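Local coordinates for stromal cell-derived factor 2-like protein (PDB 3MAL) that takes part in protein quality control and the unfolded protein response in the endoplasmic reticulum, in a complex with ERDJ3B and BIP1, at residues A[129-134]-A[140-145]. Numbering follows the deposited sequence.
Sequences LIIEGS and QDQRVR
The carboxylate of Glu-132 meets the guanidinium of Arg-145 with the two planes 72° apart. The setting is a beta hairpin of the beta-trefoil fold, within the MIR domain. OE2 of Glu-132 lies at the edge of the guanidinium, somewhat tilted from its plane. In turn, NE of Arg-145 sits above the face of the carboxylate. Arg-145 NE donates to Glu-132 OE2 at 2.9 Å in a bent hydrogen bond (138° at H) that belongs to a salt bridge. Arg-145 runs extended from CG to NE, while the bend of Glu-132 at chi2 (-58°) turns the carboxylate back along the hairpin, so that OE2 meets Arg-145 NE. The guanidinium is thus held at two of its nitrogens, NE by Glu-132 and NH1 by Lys-179 O and Asn-182 OD1.

Strands 127-131 and 143-148 are antiparallel neighbours in the six-stranded barrel of the fold. Ile-130 and Arg-145 form a hydrogen-bonded pair through both backbone N-H groups. Ile-131 and Val-144 form the next, non-hydrogen-bonded pair, and their side chains lie on the other face. There, Ile-131 CG1 is 4.1 Å from Val-144 CG1. Leu-129 CD1 lies 3.7 Å from Val-144 CB. Trp-138 also touches Leu-129 and Val-144. The end of Gln-142 crosses the side chain of Ile-131.

Arg-143 sends its guanidinium to Glu-29 in a salt bridge. Arg-143 O accepts from Glu-132 N at 3.0 Å. A water donates to that same Arg-143 O and accepts from Gly-133 N at 2.9 Å.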
# COMPACT_ATOMS: atom_id res chain seq x y z
N LEU A 129 9.81 -3.03 -0.07
CA LEU A 129 9.19 -4.33 0.18
C LEU A 129 10.14 -5.19 1.03
O LEU A 129 11.31 -5.37 0.69
CB LEU A 129 8.83 -5.07 -1.11
CG LEU A 129 8.30 -6.50 -0.84
CD1 LEU A 129 6.81 -6.50 -0.41
CD2 LEU A 129 8.50 -7.37 -2.05
N ILE A 130 9.61 -5.71 2.13
CA ILE A 130 10.39 -6.55 3.03
C ILE A 130 9.67 -7.87 3.17
O ILE A 130 8.58 -7.93 3.75
CB ILE A 130 10.56 -5.87 4.41
CG1 ILE A 130 11.24 -4.50 4.23
CG2 ILE A 130 11.40 -6.75 5.34
CD1 ILE A 130 11.27 -3.64 5.48
N ILE A 131 10.24 -8.93 2.60
CA ILE A 131 9.60 -10.23 2.71
C ILE A 131 10.03 -10.87 4.02
O ILE A 131 11.21 -10.99 4.30
CB ILE A 131 9.93 -11.15 1.51
CG1 ILE A 131 9.51 -10.49 0.19
CG2 ILE A 131 9.24 -12.52 1.68
CD1 ILE A 131 9.98 -11.27 -1.03
N GLU A 132 9.05 -11.32 4.81
CA GLU A 132 9.37 -11.78 6.15
C GLU A 132 10.24 -13.05 6.25
O GLU A 132 11.22 -13.07 7.01
CB GLU A 132 8.11 -11.83 7.03
CG GLU A 132 7.74 -10.42 7.49
CD GLU A 132 8.88 -9.76 8.27
OE1 GLU A 132 9.48 -10.48 9.11
OE2 GLU A 132 9.19 -8.56 8.03
N GLY A 133 9.93 -14.07 5.46
CA GLY A 133 10.81 -15.25 5.39
C GLY A 133 12.09 -15.04 4.57
O GLY A 133 12.51 -13.91 4.31
N SER A 134 12.71 -16.15 4.17
CA SER A 134 13.90 -16.12 3.32
C SER A 134 13.53 -16.04 1.83
O SER A 134 14.43 -16.11 0.97
CB SER A 134 14.76 -17.36 3.58
OG SER A 134 14.01 -18.53 3.29
N GLN A 140 2.10 -14.15 -4.09
CA GLN A 140 0.78 -14.08 -3.48
C GLN A 140 0.74 -14.88 -2.17
O GLN A 140 1.33 -15.95 -2.07
CB GLN A 140 -0.26 -14.62 -4.45
CG GLN A 140 -1.65 -14.61 -3.90
CD GLN A 140 -2.68 -15.13 -4.89
OE1 GLN A 140 -3.13 -14.40 -5.77
NE2 GLN A 140 -3.07 -16.39 -4.73
N ASP A 141 0.05 -14.35 -1.18
CA ASP A 141 -0.04 -14.97 0.14
C ASP A 141 1.20 -15.01 0.97
O ASP A 141 1.12 -15.56 2.05
CB ASP A 141 -0.58 -16.41 0.10
CG ASP A 141 -1.89 -16.50 -0.59
OD1 ASP A 141 -1.94 -17.08 -1.69
OD2 ASP A 141 -2.87 -15.97 -0.04
N GLN A 142 2.34 -14.48 0.55
CA GLN A 142 3.47 -14.52 1.52
C GLN A 142 3.42 -13.30 2.42
O GLN A 142 2.94 -12.24 2.03
CB GLN A 142 4.88 -14.69 0.89
CG GLN A 142 5.17 -13.70 -0.07
CD GLN A 142 6.60 -13.58 -0.52
OE1 GLN A 142 7.40 -14.53 -0.66
NE2 GLN A 142 6.90 -12.39 -0.86
N ARG A 143 3.95 -13.44 3.63
CA ARG A 143 3.89 -12.37 4.61
C ARG A 143 4.96 -11.34 4.30
O ARG A 143 6.14 -11.69 4.11
CB ARG A 143 4.07 -12.98 6.00
CG ARG A 143 2.96 -13.97 6.38
CD ARG A 143 3.34 -14.85 7.57
NE ARG A 143 2.83 -14.27 8.80
CZ ARG A 143 3.57 -13.65 9.72
NH1 ARG A 143 4.88 -13.54 9.56
NH2 ARG A 143 2.98 -13.15 10.80
N VAL A 144 4.55 -10.07 4.21
CA VAL A 144 5.47 -8.98 3.85
C VAL A 144 5.17 -7.76 4.70
O VAL A 144 4.10 -7.66 5.33
CB VAL A 144 5.37 -8.57 2.32
CG1 VAL A 144 5.62 -9.77 1.40
CG2 VAL A 144 4.00 -7.92 1.99
N ARG A 145 6.11 -6.83 4.73
CA ARG A 145 5.86 -5.49 5.28
C ARG A 145 6.22 -4.54 4.16
O ARG A 145 6.98 -4.90 3.26
CB ARG A 145 6.75 -5.23 6.50
CG ARG A 145 6.48 -6.16 7.68
CD ARG A 145 7.22 -5.73 8.98
NE ARG A 145 7.52 -6.91 9.80
CZ ARG A 145 6.76 -7.38 10.78
NH1 ARG A 145 5.64 -6.78 11.13
NH2 ARG A 145 7.15 -8.44 11.44
O HOH W 1 7.37 -14.44 4.15